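Local coordinates for protein sialyltransferase 0160 (Photobacterium damselae, PDB 4R84) that probably transfers sialic acid from CMP-sialic acid to glycan acceptors, as a GT-B glycosyltransferase with an N-terminal immunoglobulin-like domain, at residues N36-E42 / T112-P118. Numbering follows the deposited sequence. Where two conformers were deposited one is given.
Sequences NSADVVE and TLTVVAP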
ATOM      1  N   ASN A  36      -2.691  -0.856 -32.422  1.00 26.26           N
ATOM      2  CA  ASN A  36      -2.571  -1.201 -31.026  1.00 30.96           C
ATOM      3  C   ASN A  36      -1.169  -1.664 -30.684  1.00 27.90           C
ATOM      4  O   ASN A  36      -0.364  -1.994 -31.557  1.00 28.04           O
ATOM      5  CB  ASN A  36      -3.585  -2.271 -30.631  1.00 29.14           C
ATOM      6  CG  ASN A  36      -3.277  -3.621 -31.240  1.00 36.32           C
ATOM      7  OD1 ASN A  36      -2.726  -3.712 -32.330  1.00 36.55           O
ATOM      8  ND2 ASN A  36      -3.620  -4.682 -30.522  1.00 42.60           N
ATOM      9  N   SER A  37      -0.897  -1.681 -29.393  1.00 22.54           N
ATOM     10  CA  SER A  37       0.399  -2.119 -28.902  0.54 22.47           C
ATOM     11  C   SER A  37       0.210  -2.987 -27.673  1.00 27.67           C
ATOM     12  O   SER A  37      -0.772  -2.851 -26.945  1.00 29.88           O
ATOM     13  CB  SER A  37       1.290  -0.921 -28.582  0.54 30.39           C
ATOM     14  OG  SER A  37       0.704  -0.121 -27.575  0.54 32.70           O
ATOM     15  N   ALA A  38       1.143  -3.904 -27.456  1.00 20.49           N
ATOM     16  CA  ALA A  38       1.030  -4.787 -26.313  1.00 19.99           C
ATOM     17  C   ALA A  38       2.402  -5.254 -25.883  1.00 21.37           C
ATOM     18  O   ALA A  38       3.288  -5.430 -26.722  1.00 21.22           O
ATOM     19  CB  ALA A  38       0.142  -5.979 -26.653  1.00 23.11           C
ATOM     20  N   ASP A  39       2.574  -5.460 -24.575  1.00 18.96           N
ATOM     21  CA  ASP A  39       3.770  -6.131 -24.066  1.00 21.40           C
ATOM     22  C   ASP A  39       3.531  -7.634 -24.075  1.00 23.96           C
ATOM     23  O   ASP A  39       2.454  -8.091 -23.700  1.00 28.76           O
ATOM     24  CB  ASP A  39       4.112  -5.672 -22.640  1.00 24.41           C
ATOM     25  CG  ASP A  39       4.624  -4.244 -22.590  1.00 28.91           C
ATOM     26  OD1 ASP A  39       4.903  -3.666 -23.668  1.00 31.41           O
ATOM     27  OD2 ASP A  39       4.766  -3.705 -21.471  1.00 30.27           O
ATOM     28  N   VAL A  40       4.519  -8.399 -24.528  1.00 20.47           N
ATOM     29  CA  VAL A  40       4.429  -9.853 -24.468  1.00 21.02           C
ATOM     30  C   VAL A  40       5.605 -10.358 -23.646  1.00 18.45           C
ATOM     31  O   VAL A  40       6.774 -10.090 -23.960  1.00 21.93           O
ATOM     32  CB  VAL A  40       4.414 -10.502 -25.879  1.00 19.25           C
ATOM     33  CG1 VAL A  40       4.074 -12.000 -25.792  1.00 22.34           C
ATOM     34  CG2 VAL A  40       3.413  -9.789 -26.804  1.00 20.84           C
ATOM     35  N   VAL A  41       5.301 -11.079 -22.570  1.00 17.95           N
ATOM     36  CA  VAL A  41       6.339 -11.615 -21.719  1.00 16.17           C
ATOM     37  C   VAL A  41       7.067 -12.725 -22.457  1.00 16.34           C
ATOM     38  O   VAL A  41       6.435 -13.516 -23.153  1.00 17.14           O
ATOM     39  CB  VAL A  41       5.752 -12.146 -20.400  1.00 16.21           C
ATOM     40  CG1 VAL A  41       6.836 -12.806 -19.559  1.00 16.73           C
ATOM     41  CG2 VAL A  41       5.111 -10.985 -19.650  1.00 17.32           C
ATOM     42  N   GLU A  42       8.389 -12.745 -22.331  1.00 17.86           N
ATOM     43  CA  GLU A  42       9.206 -13.821 -22.925  1.00 21.27           C
ATOM     44  C   GLU A  42       8.585 -15.195 -22.684  1.00 27.57           C
ATOM     45  O   GLU A  42       8.193 -15.514 -21.567  1.00 20.12           O
ATOM     46  CB  GLU A  42      10.626 -13.791 -22.348  1.00 21.17           C
ATOM     47  CG  GLU A  42      11.438 -12.587 -22.764  1.00 24.64           C
ATOM     48  CD  GLU A  42      12.882 -12.619 -22.293  1.00 18.77           C
ATOM     49  OE1 GLU A  42      13.236 -13.369 -21.345  1.00 20.20           O
ATOM     50  OE2 GLU A  42      13.689 -11.889 -22.897  1.00 22.06           O
ATOM     51  N   THR A 112       1.989  -3.408 -32.610  1.00 23.77           N
ATOM     52  CA  THR A 112       3.366  -3.375 -32.152  1.00 25.88           C
ATOM     53  C   THR A 112       3.490  -4.176 -30.877  1.00 21.96           C
ATOM     54  O   THR A 112       2.842  -3.859 -29.887  1.00 25.17           O
ATOM     55  CB  THR A 112       3.833  -1.953 -31.901  1.00 30.76           C
ATOM     56  OG1 THR A 112       3.648  -1.202 -33.102  1.00 34.94           O
ATOM     57  CG2 THR A 112       5.296  -1.934 -31.487  1.00 29.67           C
ATOM     58  N   LEU A 113       4.292  -5.232 -30.925  1.00 20.17           N
ATOM     59  CA  LEU A 113       4.507  -6.078 -29.768  1.00 20.23           C
ATOM     60  C   LEU A 113       5.887  -5.812 -29.193  1.00 24.70           C
ATOM     61  O   LEU A 113       6.883  -5.878 -29.915  1.00 26.81           O
ATOM     62  CB  LEU A 113       4.382  -7.559 -30.146  1.00 20.60           C
ATOM     63  CG  LEU A 113       3.028  -7.927 -30.753  1.00 23.35           C
ATOM     64  CD1 LEU A 113       2.953  -9.436 -31.099  1.00 24.80           C
ATOM     65  CD2 LEU A 113       1.897  -7.479 -29.809  1.00 21.11           C
ATOM     66  N   THR A 114       5.960  -5.540 -27.895  1.00 20.74           N
ATOM     67  CA  THR A 114       7.248  -5.386 -27.250  1.00 14.36           C
ATOM     68  C   THR A 114       7.475  -6.612 -26.352  1.00 18.03           C
ATOM     69  O   THR A 114       6.665  -6.914 -25.479  1.00 19.87           O
ATOM     70  CB  THR A 114       7.329  -4.067 -26.425  1.00 19.54           C
ATOM     71  OG1 THR A 114       7.114  -2.945 -27.295  1.00 23.19           O
ATOM     72  CG2 THR A 114       8.697  -3.906 -25.800  1.00 18.50           C
ATOM     73  N   VAL A 115       8.551  -7.341 -26.611  1.00 17.80           N
ATOM     74  CA  VAL A 115       8.906  -8.495 -25.783  1.00 14.75           C
ATOM     75  C   VAL A 115       9.603  -8.013 -24.543  1.00 20.46           C
ATOM     76  O   VAL A 115      10.591  -7.277 -24.625  1.00 20.10           O
ATOM     77  CB  VAL A 115       9.799  -9.481 -26.558  1.00 16.99           C
ATOM     78  CG1 VAL A 115      10.320 -10.593 -25.641  1.00 18.64           C
ATOM     79  CG2 VAL A 115       9.033 -10.052 -27.744  1.00 17.63           C
ATOM     80  N   VAL A 116       9.055  -8.393 -23.395  1.00 16.86           N
ATOM     81  CA  VAL A 116       9.546  -7.899 -22.113  1.00 15.60           C
ATOM     82  C   VAL A 116       9.934  -9.036 -21.197  1.00 16.49           C
ATOM     83  O   VAL A 116       9.464 -10.160 -21.334  1.00 17.25           O
ATOM     84  CB  VAL A 116       8.492  -7.013 -21.405  1.00 16.29           C
ATOM     85  CG1 VAL A 116       8.178  -5.807 -22.297  1.00 16.99           C
ATOM     86  CG2 VAL A 116       7.235  -7.805 -21.106  1.00 17.13           C
ATOM     87  N   ALA A 117      10.784  -8.714 -20.232  1.00 18.82           N
ATOM     88  CA  ALA A 117      11.123  -9.662 -19.189  1.00 19.91           C
ATOM     89  C   ALA A 117       9.903  -9.913 -18.317  1.00 16.95           C
ATOM     90  O   ALA A 117       9.059  -9.036 -18.148  1.00 18.58           O
ATOM     91  CB  ALA A 117      12.277  -9.123 -18.344  1.00 17.76           C
ATOM     92  N   PRO A 118       9.810 -11.107 -17.731  1.00 16.27           N
ATOM     93  CA  PRO A 118       8.750 -11.290 -16.741  1.00 16.16           C
ATOM     94  C   PRO A 118       8.997 -10.392 -15.530  1.00 18.81           C
ATOM     95  O   PRO A 118      10.141  -9.987 -15.294  1.00 17.62           O
ATOM     96  CB  PRO A 118       8.874 -12.759 -16.349  1.00 16.36           C
ATOM     97  CG  PRO A 118      10.325 -13.097 -16.631  1.00 20.59           C
ATOM     98  CD  PRO A 118      10.650 -12.307 -17.885  1.00 17.55           C
TER
HETATM   99  O   HOH W   1       0.904  -0.070 -33.587  1.00 34.26           O
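With chi1 at 176°, Val41 sends CG1 away from its own N to Pro118 CA (3.7 Å) and sets CG2 beside that N, against Val116 CG2 (4.1 Å). Leu113 chi1 of -58° sets CG beside its own N. These groups belong to a parallel pair of beta strands in the PKD-like, immunoglobulin-type domain. Residues 36-41 and 112-116 run in register from Ser37 beside Thr112 to Val41 beside Val116. Six backbone hydrogen bonds join them, from Thr112 N to Asn36 O at 2.9 Å through to Glu42 N to Val116 O at 3.0 Å. The shortest is Val40 N to Thr114 O, 2.8 Å and nearly straight. A water bridges Asn36 O and Thr112 OG1 at the start of the pair.

Ala38, Val40, Leu113 and Val115 share the inner face, with Tyr46 and Phe83 packed against it. Leu113 CD2 touches both Ala38 CB (3.9 Å) and Val40 CG2. The other face carries Ser37, Asp39, Val41, Thr112, Thr114 and Val116 and is more open to solvent. There Asp39 lies alongside Thr114, and its carboxylate carbon rests on Val116 CG1.

Glu42 is buried just past the strand. Its OE2 accepts from Leu88 N and forms a salt bridge with Arg196; OE1 accepts from Asn195 ND2. Asn195 and Arg196 link the strand pair to the loop entering strand 197-204. The Glu42 side chain crosses that of Val115 at about a right angle, with Glu42 CG 3.7 Å from Val115 CG1.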